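Local coordinates for ABC-type branched-chain amino acid transport systems periplasmic component-like protein (Thermomonospora curvata, PDB 4N03) that probably serves as the substrate-binding component of an ABC transporter and holds a fatty acid, palmitic acid, between its two lobes, at residues A[38-43]-A[77-82]; A[174-179]-A[204-209]; A[276-281]-A[368-373]; A[344-349]-A[357-362]. All blocks are in the same frame, centred on the assembly; numbering follows the deposited sequence. Where two conformers were deposited one is given.

Interactions 1 to 4 are spread over two sheets and one long connection of a binding protein of the leucine-binding family. Interaction 1 comes first in the chain and pairs two strands of the parallel sheet 33-40, 74-81, 103-107 and 126-129. Interactions 2 and 3 follow in the mixed seven-stranded sheet, their centres about 21 Å apart, one at its edge strand 198-204 and the other where strands 275-279 and 370-375 meet. Interaction 4 falls between the two halves of interaction 3 in sequence; their nearest atoms are about 6 Å apart. Interactions 1 and 3 lie on opposite sides of the chain's centre. Interaction 3 touches palmitic acid, while side chains of the other three come within about 6 to 7 Å of it, consistent with a ligand held between the lobes.

Interaction 1 of 4, residues A[38-43]-A[77-82]; sequences IATDLT and AVVRDH
The carboxylate of D81 gathers the end of this strand pair. Its OD1 takes the N-H of L42 at 2.8 Å from OD1 to N, a virtually straight bond (178°) reaching the oxygen from above the carboxylate plane, and also accepts from G83 N. OD2 offers its syn lone pair to the hydroxyl of T43, OG1 to OD2 2.8 Å. CG of D81 stands anti to the backbone N (chi1 178°), which sends the group past the strand end toward the L42-T43 turn. The D41 carboxylate lies nearly coplanar with that of D81, OD1 to OD1 3.7 Å. Their like charges are probably tempered by N-H donors: D41 OD1 accepts from T43 N in an Asx turn and from G44 N. T40 O receives the N-H of H82 (O to N 2.8 Å) and also lies over the centre of one face of that residue's ring, whose NE2 is bonded to L107 O and ND1 to Y84 N. Upstream, parallel pairing runs through I38 N to V78 O, R80 N to I38 O and T40 N to R80 O, while CD1 of I38 rests on CB of A77 at 4.0 Å. The strands frame a beta-alpha-beta unit: I38, T40 and V79 pack on its helix 47-66, V78, R80 and H82 on helix 86-96, and strand 103-107 flanks strand 33-40 across from strand 74-81.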
loop_
_atom_site.group_PDB
_atom_site.type_symbol
_atom_site.label_atom_id
_atom_site.label_comp_id
_atom_site.label_asym_id
_atom_site.label_seq_id
_atom_site.Cartn_x
_atom_site.Cartn_y
_atom_site.Cartn_z
ATOM N N ILE A 38 5.988 13.174 5.876
ATOM C CA ILE A 38 6.000 11.750 5.740
ATOM C C ILE A 38 5.816 11.167 7.131
ATOM O O ILE A 38 6.602 11.464 8.040
ATOM C CB ILE A 38 7.252 11.224 5.075
ATOM C CG1 ILE A 38 7.241 11.641 3.597
ATOM C CG2 ILE A 38 7.336 9.693 5.226
ATOM C CD1 ILE A 38 8.471 11.239 2.828
ATOM N N ALA A 39 4.782 10.340 7.319
ATOM C CA ALA A 39 4.510 9.634 8.597
ATOM C C ALA A 39 4.519 8.154 8.292
ATOM O O ALA A 39 3.582 7.660 7.673
ATOM C CB ALA A 39 3.197 10.092 9.197
ATOM N N THR A 40 5.554 7.437 8.714
ATOM C CA THR A 40 5.781 6.100 8.270
ATOM C C THR A 40 6.113 5.187 9.454
ATOM O O THR A 40 6.115 5.618 10.571
ATOM C CB THR A 40 6.887 6.099 7.166
ATOM O OG1 THR A 40 6.930 4.839 6.506
ATOM C CG2 THR A 40 8.277 6.423 7.735
ATOM N N ASP A 41 6.365 3.913 9.142
ATOM C CA ASP A 41 6.877 2.973 10.120
ATOM C C ASP A 41 8.313 2.615 9.736
ATOM O O ASP A 41 8.534 1.948 8.739
ATOM C CB ASP A 41 6.049 1.692 10.197
ATOM C CG ASP A 41 6.556 0.737 11.222
ATOM O OD1 ASP A 41 7.339 1.181 12.086
ATOM O OD2 ASP A 41 6.182 -0.453 11.176
ATOM N N LEU A 42 9.254 3.027 10.580
ATOM C CA LEU A 42 10.665 2.688 10.428
ATOM C C LEU A 42 11.141 1.678 11.442
ATOM O O LEU A 42 12.317 1.287 11.384
ATOM C CB LEU A 42 11.545 3.946 10.483
ATOM C CG LEU A 42 11.231 4.976 9.433
ATOM C CD1 LEU A 42 12.134 6.186 9.615
ATOM C CD2 LEU A 42 11.328 4.413 8.027
ATOM N N THR A 43 10.312 1.291 12.405
ATOM C CA THR A 43 10.749 0.514 13.550
ATOM C C THR A 43 9.872 -0.666 13.929
ATOM O O THR A 43 10.331 -1.581 14.590
ATOM C CB THR A 43 10.944 1.418 14.764
ATOM O OG1 THR A 43 9.781 2.206 14.989
ATOM C CG2 THR A 43 12.212 2.245 14.641
ATOM N N ALA A 77 11.135 17.042 2.390
ATOM C CA ALA A 77 10.268 16.073 3.039
ATOM C C ALA A 77 10.744 15.796 4.444
ATOM O O ALA A 77 11.924 15.420 4.622
ATOM C CB ALA A 77 10.250 14.775 2.267
ATOM N N VAL A 78 9.906 16.083 5.422
ATOM C CA VAL A 78 10.196 15.777 6.805
ATOM C C VAL A 78 9.567 14.451 7.168
ATOM O O VAL A 78 8.457 14.150 6.754
ATOM C CB VAL A 78 9.762 16.875 7.785
ATOM C CG1 VAL A 78 10.392 18.193 7.392
ATOM C CG2 VAL A 78 8.270 17.038 7.859
ATOM N N VAL A 79 10.355 13.642 7.865
ATOM C CA VAL A 79 10.019 12.252 8.093
ATOM C C VAL A 79 9.832 11.986 9.555
ATOM O O VAL A 79 10.727 12.273 10.347
ATOM C CB VAL A 79 11.086 11.280 7.528
ATOM C CG1 VAL A 79 10.749 9.842 7.839
ATOM C CG2 VAL A 79 11.253 11.490 6.051
ATOM N N ARG A 80 8.681 11.394 9.902
ATOM C CA ARG A 80 8.377 10.945 11.255
ATOM C C ARG A 80 8.025 9.458 11.269
ATOM O O ARG A 80 7.406 8.942 10.345
ATOM C CB ARG A 80 7.227 11.721 11.877
ATOM C CG ARG A 80 7.566 13.146 12.270
ATOM C CD ARG A 80 8.390 13.180 13.540
ATOM N NE ARG A 80 8.541 14.556 13.978
ATOM C CZ ARG A 80 9.403 15.408 13.453
ATOM N NH1 ARG A 80 10.226 15.015 12.494
ATOM N NH2 ARG A 80 9.442 16.644 13.910
ATOM N N ASP A 81 8.428 8.782 12.335
ATOM C CA ASP A 81 8.223 7.336 12.535
ATOM C C ASP A 81 7.139 7.119 13.578
ATOM O O ASP A 81 7.360 7.422 14.748
ATOM C CB ASP A 81 9.541 6.704 12.969
ATOM C CG ASP A 81 9.430 5.233 13.249
ATOM O OD1 ASP A 81 8.471 4.583 12.812
ATOM O OD2 ASP A 81 10.306 4.695 13.934
ATOM N N HIS A 82 5.969 6.603 13.184
ATOM C CA HIS A 82 4.944 6.265 14.150
ATOM C C HIS A 82 5.041 4.850 14.669
ATOM O O HIS A 82 4.258 4.483 15.556
ATOM C CB HIS A 82 3.532 6.553 13.620
ATOM C CG HIS A 82 3.184 5.880 12.349
ATOM N ND1 HIS A 82 3.260 4.511 12.161
ATOM C CD2 HIS A 82 2.652 6.395 11.209
ATOM C CE1 HIS A 82 2.792 4.225 10.961
ATOM N NE2 HIS A 82 2.439 5.345 10.361
#

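Interaction 2 of 4, residues A[174-179]-A[204-209]; sequences VYFEGD and IKPTDR
Apolar packing centres on F176, whose ring is met by two residues from different directions. CG of P206 sits almost squarely over one face, a CH-pi contact 3.9 Å from the centroid and only 9° off the normal, while I204 comes to the edge, CD1 of I204 lying 3.7 Å from CD1 of F176. With CG1 held between its backbone N and carbonyl carbon (chi1 59°), I204 also brings CD1 to within 3.8 Å of V174 CG1. Backbone bonds provide the parallel pairing: I204 N gives to Y175 O at 2.8 Å, and E177 N to I204 O at 3.0 Å. The salt bridge lies outermost: in the conformer described, K205 NZ donates to E177 OE1 at 3.0 Å, from above the carboxylate plane. A type I turn from K205 to D208 shapes the departing loop, fastened by K205 N on D208 OD2. Strand 170-176 lies between strands 198-204 and 225-229, with V174, F176 and I204 packed against helix 232-244, and V174 and I204 also touching helix 212-220.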
loop_
_atom_site.group_PDB
_atom_site.type_symbol
_atom_site.label_atom_id
_atom_site.label_comp_id
_atom_site.label_asym_id
_atom_site.label_seq_id
_atom_site.Cartn_x
_atom_site.Cartn_y
_atom_site.Cartn_z
ATOM N N VAL A 174 -6.384 -15.287 8.493
ATOM C CA VAL A 174 -5.706 -14.711 9.627
ATOM C C VAL A 174 -5.544 -13.245 9.341
ATOM O O VAL A 174 -4.939 -12.897 8.294
ATOM C CB VAL A 174 -4.319 -15.376 9.824
ATOM C CG1 VAL A 174 -3.554 -14.711 10.963
ATOM C CG2 VAL A 174 -4.438 -16.875 10.079
ATOM N N TYR A 175 -6.017 -12.338 10.204
ATOM C CA TYR A 175 -6.073 -10.927 9.816
ATOM C C TYR A 175 -5.789 -10.014 10.967
ATOM O O TYR A 175 -6.322 -10.231 12.097
ATOM C CB TYR A 175 -7.479 -10.638 9.166
ATOM C CG TYR A 175 -8.643 -10.692 10.144
ATOM C CD1 TYR A 175 -9.249 -11.885 10.497
ATOM C CD2 TYR A 175 -9.072 -9.532 10.755
ATOM C CE1 TYR A 175 -10.286 -11.909 11.457
ATOM C CE2 TYR A 175 -10.113 -9.569 11.700
ATOM C CZ TYR A 175 -10.690 -10.750 12.051
ATOM O OH TYR A 175 -11.686 -10.762 13.040
ATOM N N PHE A 176 -5.088 -8.911 10.712
ATOM C CA PHE A 176 -4.925 -7.859 11.665
ATOM C C PHE A 176 -6.306 -7.240 11.925
ATOM O O PHE A 176 -6.956 -6.726 11.040
ATOM C CB PHE A 176 -3.995 -6.765 11.146
ATOM C CG PHE A 176 -2.504 -6.997 11.226
ATOM C CD1 PHE A 176 -1.939 -8.069 11.833
ATOM C CD2 PHE A 176 -1.666 -6.042 10.689
ATOM C CE1 PHE A 176 -0.552 -8.192 11.913
ATOM C CE2 PHE A 176 -0.280 -6.153 10.738
ATOM C CZ PHE A 176 0.256 -7.232 11.334
ATOM N N GLU A 177 -6.714 -7.221 13.183
ATOM C CA GLU A 177 -7.977 -6.637 13.585
ATOM C C GLU A 177 -8.066 -5.178 13.125
ATOM O O GLU A 177 -7.080 -4.417 13.139
ATOM C CB GLU A 177 -8.141 -6.776 15.122
ATOM C CG GLU A 177 -7.093 -6.043 15.952
ATOM C CD GLU A 177 -7.328 -5.938 17.442
ATOM O OE1 GLU A 177 -8.107 -6.686 18.017
ATOM O OE2 GLU A 177 -6.698 -5.050 18.051
ATOM N N GLY A 178 -9.274 -4.773 12.723
ATOM C CA GLY A 178 -9.529 -3.406 12.357
ATOM C C GLY A 178 -9.425 -3.149 10.849
ATOM O O GLY A 178 -9.634 -4.037 10.040
ATOM N N ASP A 179 -9.116 -1.915 10.504
ATOM C CA ASP A 179 -9.256 -1.397 9.143
ATOM C C ASP A 179 -8.600 -2.185 8.055
ATOM O O ASP A 179 -9.104 -2.257 6.932
ATOM C CB ASP A 179 -8.543 0.014 9.041
ATOM C CG ASP A 179 -9.389 1.141 9.487
ATOM O OD1 ASP A 179 -10.546 0.928 9.957
ATOM O OD2 ASP A 179 -8.946 2.264 9.418
ATOM N N ILE A 204 -5.842 -11.320 14.678
ATOM C CA ILE A 204 -4.542 -11.181 15.336
ATOM C C ILE A 204 -4.269 -9.690 15.470
ATOM O O ILE A 204 -4.916 -8.832 14.910
ATOM C CB ILE A 204 -3.404 -11.934 14.651
ATOM C CG1 ILE A 204 -3.224 -11.463 13.224
ATOM C CG2 ILE A 204 -3.609 -13.436 14.687
ATOM C CD1 ILE A 204 -1.858 -11.710 12.642
ATOM N N LYS A 205 -3.245 -9.403 16.228
ATOM C CA LYS A 205 -2.709 -8.045 16.369
ATOM C C LYS A 205 -1.283 -7.982 15.798
ATOM O O LYS A 205 -0.619 -8.991 15.712
ATOM C CB LYS A 205 -2.698 -7.663 17.852
ATOM C CG LYS A 205 -4.112 -7.545 18.461
ATOM C CD LYS A 205 -4.112 -7.171 19.963
ATOM C CE LYS A 205 -5.525 -6.959 20.593
ATOM N NZ LYS A 205 -6.663 -7.934 20.342
ATOM N N PRO A 206 -0.809 -6.771 15.473
ATOM C CA PRO A 206 0.532 -6.644 14.916
ATOM C C PRO A 206 1.640 -7.081 15.859
ATOM O O PRO A 206 2.706 -7.474 15.406
ATOM C CB PRO A 206 0.608 -5.159 14.582
ATOM C CG PRO A 206 -0.794 -4.731 14.411
ATOM C CD PRO A 206 -1.538 -5.502 15.417
ATOM N N THR A 207 1.336 -7.091 17.150
ATOM C CA THR A 207 2.243 -7.551 18.192
ATOM C C THR A 207 2.243 -9.080 18.379
ATOM O O THR A 207 2.971 -9.618 19.221
ATOM C CB THR A 207 1.887 -6.836 19.511
ATOM O OG1 THR A 207 0.489 -6.862 19.717
ATOM C CG2 THR A 207 2.394 -5.410 19.500
ATOM N N ASP A 208 1.437 -9.803 17.617
ATOM C CA ASP A 208 1.463 -11.252 17.626
ATOM C C ASP A 208 2.558 -11.697 16.658
ATOM O O ASP A 208 2.362 -11.642 15.472
ATOM C CB ASP A 208 0.078 -11.796 17.271
ATOM C CG ASP A 208 -0.956 -11.515 18.355
ATOM O OD1 ASP A 208 -0.617 -11.446 19.564
ATOM O OD2 ASP A 208 -2.140 -11.394 17.991
ATOM N N ARG A 209 3.682 -12.153 17.207
ATOM C CA ARG A 209 4.909 -12.413 16.477
ATOM C C ARG A 209 4.943 -13.854 16.001
ATOM O O ARG A 209 5.635 -14.173 15.030
ATOM C CB ARG A 209 6.125 -12.161 17.395
ATOM C CG ARG A 209 6.199 -10.743 17.955
ATOM C CD ARG A 209 7.483 -10.457 18.728
ATOM N NE ARG A 209 8.675 -10.520 17.879
ATOM C CZ ARG A 209 9.084 -9.534 17.089
ATOM N NH1 ARG A 209 8.486 -8.353 17.046
ATOM N NH2 ARG A 209 10.172 -9.727 16.357
#

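Interaction 3 of 4, residues A[276-281]-A[368-373]; sequences FIATAG and RKTYII. With PLM (palmitic acid), chain B.
I373 packs against I277 and T279 on one face of an antiparallel pair, its CG1 3.7 Å from CB of I277 and its CD1 3.9 Å from CG2 of T279. On the other face CG2 of I372 lies 3.8 Å from CB of F276, and CG2 of T370 is as close to A278 CB. Between these layers I277 and I373 exchange two backbone bonds, as do T279 and Y371, Y371 N to T279 O being the shortest at 2.7 Å. Farther along, the Y371 ring turns its edge to T279 O and A280 O, CE1 lying 3.4 Å from A280 O, while its hydroxyl bonds to G354 O. One water donates to both A280 O and K369 O. T279 OG1 accepts from G281 N in an ST turn, and palmitic acid CC is 3.8 Å from that oxygen. The acid's head is hydrogen-bonded to Y148, Y84 and S109, whereas the 279-281 turn meets its tail by van der Waals contact, G281 N being satisfied by T279 OG1 and A280 O by the water and T355.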
loop_
_atom_site.group_PDB
_atom_site.type_symbol
_atom_site.label_atom_id
_atom_site.label_comp_id
_atom_site.label_asym_id
_atom_site.label_seq_id
_atom_site.Cartn_x
_atom_site.Cartn_y
_atom_site.Cartn_z
ATOM N N PHE A 276 1.390 -16.813 -2.283
ATOM C CA PHE A 276 1.052 -15.837 -3.270
ATOM C C PHE A 276 0.585 -14.557 -2.597
ATOM O O PHE A 276 0.021 -14.613 -1.501
ATOM C CB PHE A 276 -0.057 -16.418 -4.181
ATOM C CG PHE A 276 0.323 -17.723 -4.804
ATOM C CD1 PHE A 276 1.177 -17.728 -5.900
ATOM C CD2 PHE A 276 -0.087 -18.909 -4.289
ATOM C CE1 PHE A 276 1.572 -18.900 -6.482
ATOM C CE2 PHE A 276 0.319 -20.099 -4.843
ATOM C CZ PHE A 276 1.150 -20.093 -5.951
ATOM N N ILE A 277 0.747 -13.432 -3.261
ATOM C CA ILE A 277 0.367 -12.127 -2.767
ATOM C C ILE A 277 -0.512 -11.435 -3.785
ATOM O O ILE A 277 -0.187 -11.351 -4.967
ATOM C CB ILE A 277 1.607 -11.244 -2.489
ATOM C CG1 ILE A 277 2.506 -11.822 -1.385
ATOM C CG2 ILE A 277 1.219 -9.808 -2.152
ATOM C CD1 ILE A 277 1.881 -11.774 0.012
ATOM N N ALA A 278 -1.675 -10.965 -3.323
ATOM C CA ALA A 278 -2.594 -10.169 -4.137
ATOM C C ALA A 278 -2.263 -8.700 -3.915
ATOM O O ALA A 278 -2.235 -8.236 -2.799
ATOM C CB ALA A 278 -4.013 -10.437 -3.734
ATOM N N THR A 279 -1.928 -7.996 -5.004
ATOM C CA THR A 279 -1.509 -6.622 -4.897
ATOM C C THR A 279 -1.796 -5.866 -6.174
ATOM O O THR A 279 -1.625 -6.420 -7.264
ATOM C CB THR A 279 0.014 -6.546 -4.611
ATOM O OG1 THR A 279 0.390 -5.172 -4.579
ATOM C CG2 THR A 279 0.857 -7.305 -5.620
ATOM N N ALA A 280 -2.202 -4.605 -6.067
ATOM C CA ALA A 280 -2.381 -3.751 -7.222
ATOM C C ALA A 280 -1.051 -3.240 -7.792
ATOM O O ALA A 280 -1.039 -2.672 -8.864
ATOM C CB ALA A 280 -3.226 -2.538 -6.870
ATOM N N GLY A 281 0.047 -3.389 -7.033
ATOM C CA GLY A 281 1.347 -2.870 -7.438
ATOM C C GLY A 281 2.215 -3.884 -8.151
ATOM O O GLY A 281 2.280 -5.039 -7.772
ATOM N N ARG A 368 -9.583 -1.498 -9.967
ATOM C CA ARG A 368 -9.969 -2.813 -9.430
ATOM C C ARG A 368 -9.142 -3.952 -9.977
ATOM O O ARG A 368 -9.528 -5.102 -9.872
ATOM C CB ARG A 368 -11.483 -3.090 -9.567
ATOM C CG ARG A 368 -12.304 -2.069 -8.860
ATOM C CD ARG A 368 -13.761 -2.489 -8.786
ATOM N NE ARG A 368 -14.557 -1.384 -8.323
ATOM C CZ ARG A 368 -15.804 -1.526 -7.809
ATOM N NH1 ARG A 368 -16.293 -2.725 -7.560
ATOM N NH2 ARG A 368 -16.432 -0.448 -7.484
ATOM N N LYS A 369 -7.936 -3.621 -10.528
ATOM C CA LYS A 369 -7.067 -4.627 -11.096
ATOM C C LYS A 369 -5.988 -5.054 -10.069
ATOM O O LYS A 369 -5.300 -4.218 -9.485
ATOM C CB LYS A 369 -6.410 -4.077 -12.340
ATOM C CG LYS A 369 -7.408 -3.742 -13.413
ATOM C CD LYS A 369 -6.839 -3.449 -14.765
ATOM C CE LYS A 369 -7.945 -3.003 -15.705
ATOM N NZ LYS A 369 -8.513 -1.655 -15.349
ATOM N N THR A 370 -5.923 -6.353 -9.858
ATOM C CA THR A 370 -5.020 -6.960 -8.893
ATOM C C THR A 370 -4.082 -7.921 -9.605
ATOM O O THR A 370 -4.512 -8.753 -10.396
ATOM C CB THR A 370 -5.861 -7.790 -7.883
ATOM O OG1 THR A 370 -6.813 -6.929 -7.235
ATOM C CG2 THR A 370 -5.016 -8.518 -6.856
ATOM N N TYR A 371 -2.767 -7.786 -9.332
ATOM C CA TYR A 371 -1.770 -8.802 -9.698
ATOM C C TYR A 371 -1.735 -9.893 -8.693
ATOM O O TYR A 371 -2.050 -9.659 -7.503
ATOM C CB TYR A 371 -0.344 -8.212 -9.681
ATOM C CG TYR A 371 -0.029 -7.126 -10.661
ATOM C CD1 TYR A 371 -0.233 -5.798 -10.348
ATOM C CD2 TYR A 371 0.572 -7.410 -11.900
ATOM C CE1 TYR A 371 0.089 -4.779 -11.220
ATOM C CE2 TYR A 371 0.898 -6.391 -12.776
ATOM C CZ TYR A 371 0.695 -5.096 -12.429
ATOM O OH TYR A 371 1.038 -4.115 -13.336
ATOM N N ILE A 372 -1.358 -11.098 -9.106
ATOM C CA ILE A 372 -0.922 -12.117 -8.142
ATOM C C ILE A 372 0.610 -12.215 -8.335
ATOM O O ILE A 372 1.060 -12.450 -9.469
ATOM C CB ILE A 372 -1.562 -13.481 -8.357
ATOM C CG1 ILE A 372 -3.071 -13.389 -8.366
ATOM C CG2 ILE A 372 -1.023 -14.462 -7.303
ATOM C CD1 ILE A 372 -3.700 -12.912 -7.080
ATOM N N ILE A 373 1.366 -12.068 -7.274
ATOM C CA ILE A 373 2.809 -12.172 -7.294
ATOM C C ILE A 373 3.234 -13.283 -6.357
ATOM O O ILE A 373 2.475 -13.730 -5.498
ATOM C CB ILE A 373 3.516 -10.813 -7.008
ATOM C CG1 ILE A 373 3.439 -10.423 -5.569
ATOM C CG2 ILE A 373 2.997 -9.734 -7.944
ATOM C CD1 ILE A 373 4.214 -9.190 -5.248
HETATM C C1 PLM B . -2.223 -1.320 6.689
HETATM O O1 PLM B . -3.031 -0.989 5.782
HETATM O O2 PLM B . -2.276 -0.917 7.871
HETATM C C2 PLM B . -1.002 -2.121 6.296
HETATM C C3 PLM B . 0.067 -1.098 5.713
HETATM C C4 PLM B . 1.255 -1.781 5.076
HETATM C C5 PLM B . 2.282 -0.818 4.589
HETATM C C6 PLM B . 3.505 -1.371 3.825
HETATM C C7 PLM B . 3.231 -1.382 2.326
HETATM C C8 PLM B . 4.262 -2.073 1.477
HETATM C C9 PLM B . 4.154 -1.819 -0.015
HETATM C CA PLM B . 3.267 -2.821 -0.791
HETATM C CB PLM B . 3.020 -2.234 -2.238
HETATM C CC PLM B . 1.501 -2.189 -2.578
HETATM C CD PLM B . 1.131 -1.195 -3.659
HETATM C CE PLM B . -0.346 -1.078 -4.011
HETATM C CF PLM B . -0.658 0.311 -4.589
HETATM C CG PLM B . -0.410 0.447 -6.081
HETATM O O HOH W 1 -3.237 -2.773 -10.617
#

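Interaction 4 of 4, residues A[344-349]-A[357-362]; sequences RSEANA and MNFTYF
The guanidinium of R344 meets the 357-362 segment in two ways. NH1 donates to F359 O at 2.9 Å with the oxygen close to the guanidinium plane, although the donor stands above the carbonyl plane. Over one face comes CD1 of F362, 3.5 Å from NE, the ring and guanidinium planes being 45° apart. Beside this, F359 N bonds to E346 O, and CB of A349 presses on CE2 of the F359 ring at 3.5 Å. CG2 of T360 lies 3.4 Å from R344 O and also packs on A347. A349 and selenomethionine M357 close the contact with a reciprocal pair of backbone bonds, A349 N to M357 O and M357 N to A349 O. Behind these contacts, N358 OD1 is gripped twice by T360, through N in the carbonyl plane, which makes an Asx turn, and through the hydroxyl, OG1 to OD1 2.7 Å. The E346 side chain bends at chi2 (59°) to take N348 N on the anti lone pair of OE1. R344 NE is bonded to K139 O, a second hold that probably limits rotation of the guanidinium. The side chain of M357 lies about 6 Å from palmitic acid. This is an irregular loop closed by one antiparallel bridge, A349 with M357, in the connection between helix 336-343 and strand 370-375.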
loop_
_atom_site.group_PDB
_atom_site.type_symbol
_atom_site.label_atom_id
_atom_site.label_comp_id
_atom_site.label_asym_id
_atom_site.label_seq_id
_atom_site.Cartn_x
_atom_site.Cartn_y
_atom_site.Cartn_z
ATOM N N ARG A 344 -7.171 16.188 -8.218
ATOM C CA ARG A 344 -8.491 15.590 -8.519
ATOM C C ARG A 344 -8.962 15.927 -9.913
ATOM O O ARG A 344 -10.082 15.522 -10.275
ATOM C CB ARG A 344 -9.545 16.029 -7.524
ATOM C CG ARG A 344 -9.320 15.524 -6.112
ATOM C CD ARG A 344 -9.964 14.222 -5.835
ATOM N NE ARG A 344 -9.586 13.623 -4.569
ATOM C CZ ARG A 344 -9.257 12.354 -4.428
ATOM N NH1 ARG A 344 -9.268 11.527 -5.433
ATOM N NH2 ARG A 344 -8.971 11.888 -3.222
ATOM N N SER A 345 -8.175 16.680 -10.675
ATOM C CA SER A 345 -8.413 16.908 -12.096
ATOM C C SER A 345 -7.928 15.783 -12.974
ATOM O O SER A 345 -8.283 15.740 -14.146
ATOM C CB SER A 345 -7.861 18.258 -12.525
ATOM O OG SER A 345 -6.436 18.227 -12.629
ATOM N N GLU A 346 -7.194 14.823 -12.412
ATOM C CA GLU A 346 -6.561 13.752 -13.223
ATOM C C GLU A 346 -7.391 12.526 -13.294
ATOM O O GLU A 346 -7.542 11.783 -12.280
ATOM C CB GLU A 346 -5.195 13.435 -12.584
ATOM C CG GLU A 346 -4.429 12.320 -13.254
ATOM C CD GLU A 346 -4.160 12.607 -14.706
ATOM O OE1 GLU A 346 -4.915 12.181 -15.579
ATOM O OE2 GLU A 346 -3.151 13.284 -15.016
ATOM N N ALA A 347 -8.036 12.278 -14.410
ATOM C CA ALA A 347 -8.863 11.099 -14.664
ATOM C C ALA A 347 -8.123 9.888 -15.208
ATOM O O ALA A 347 -8.668 8.790 -15.255
ATOM C CB ALA A 347 -10.006 11.449 -15.603
ATOM N N ASN A 348 -6.895 10.058 -15.605
ATOM C CA ASN A 348 -6.175 9.035 -16.385
ATOM C C ASN A 348 -4.707 9.021 -16.032
ATOM O O ASN A 348 -3.807 9.227 -16.895
ATOM C CB ASN A 348 -6.360 9.372 -17.885
ATOM C CG ASN A 348 -5.959 8.259 -18.815
ATOM O OD1 ASN A 348 -6.171 7.096 -18.522
ATOM N ND2 ASN A 348 -5.414 8.626 -19.995
ATOM N N ALA A 349 -4.386 8.704 -14.801
ATOM C CA ALA A 349 -2.987 8.647 -14.381
ATOM C C ALA A 349 -2.365 7.327 -14.800
ATOM O O ALA A 349 -2.928 6.257 -14.696
ATOM C CB ALA A 349 -2.876 8.798 -12.891
HETATM N N MSE A 357 -4.541 4.598 -12.827
HETATM C CA MSE A 357 -5.585 4.970 -11.858
HETATM C C MSE A 357 -6.345 6.171 -12.321
HETATM O O MSE A 357 -5.904 6.957 -13.140
HETATM C CB MSE A 357 -4.881 5.424 -10.524
HETATM C CG MSE A 357 -4.293 4.241 -9.842
HETATM SE SE MSE A 357 -3.345 4.910 -8.256
HETATM C CE MSE A 357 -1.662 5.052 -8.965
ATOM N N ASN A 358 -7.538 6.346 -11.785
ATOM C CA ASN A 358 -8.335 7.558 -11.965
ATOM C C ASN A 358 -8.451 8.264 -10.615
ATOM O O ASN A 358 -8.886 7.637 -9.658
ATOM C CB ASN A 358 -9.712 7.147 -12.502
ATOM C CG ASN A 358 -10.623 8.324 -12.884
ATOM O OD1 ASN A 358 -10.581 9.438 -12.313
ATOM N ND2 ASN A 358 -11.578 8.039 -13.754
ATOM N N PHE A 359 -8.080 9.546 -10.542
ATOM C CA PHE A 359 -8.094 10.350 -9.353
ATOM C C PHE A 359 -9.325 11.267 -9.182
ATOM O O PHE A 359 -9.379 12.060 -8.265
ATOM C CB PHE A 359 -6.810 11.182 -9.283
ATOM C CG PHE A 359 -5.534 10.359 -9.203
ATOM C CD1 PHE A 359 -5.513 9.168 -8.485
ATOM C CD2 PHE A 359 -4.378 10.794 -9.791
ATOM C CE1 PHE A 359 -4.372 8.448 -8.331
ATOM C CE2 PHE A 359 -3.167 10.028 -9.657
ATOM C CZ PHE A 359 -3.241 8.853 -8.956
ATOM N N THR A 360 -10.204 11.297 -10.180
ATOM C CA THR A 360 -11.320 12.280 -10.095
ATOM C C THR A 360 -12.422 11.910 -9.056
ATOM O O THR A 360 -13.227 12.741 -8.706
ATOM C CB THR A 360 -11.995 12.535 -11.410
ATOM O OG1 THR A 360 -12.521 11.305 -11.863
ATOM C CG2 THR A 360 -11.037 13.018 -12.424
ATOM N N TYR A 361 -12.436 10.641 -8.720
ATOM C CA TYR A 361 -13.376 10.200 -7.707
ATOM C C TYR A 361 -12.743 9.577 -6.530
ATOM O O TYR A 361 -11.512 9.323 -6.509
ATOM C CB TYR A 361 -14.283 9.220 -8.333
ATOM C CG TYR A 361 -13.596 8.011 -8.864
ATOM C CD1 TYR A 361 -13.011 7.113 -7.998
ATOM C CD2 TYR A 361 -13.478 7.778 -10.216
ATOM C CE1 TYR A 361 -12.400 5.964 -8.451
ATOM C CE2 TYR A 361 -12.886 6.611 -10.679
ATOM C CZ TYR A 361 -12.343 5.721 -9.791
ATOM O OH TYR A 361 -11.768 4.612 -10.279
ATOM N N PHE A 362 -13.521 9.430 -5.487
ATOM C CA PHE A 362 -13.016 8.891 -4.233
ATOM C C PHE A 362 -14.145 8.134 -3.483
ATOM O O PHE A 362 -13.976 7.840 -2.316
ATOM C CB PHE A 362 -12.333 9.982 -3.364
ATOM C CG PHE A 362 -13.037 11.297 -3.323
ATOM C CD1 PHE A 362 -12.823 12.227 -4.297
ATOM C CD2 PHE A 362 -13.987 11.589 -2.318
ATOM C CE1 PHE A 362 -13.510 13.432 -4.286
ATOM C CE2 PHE A 362 -14.618 12.818 -2.289
ATOM C CZ PHE A 362 -14.417 13.705 -3.282
#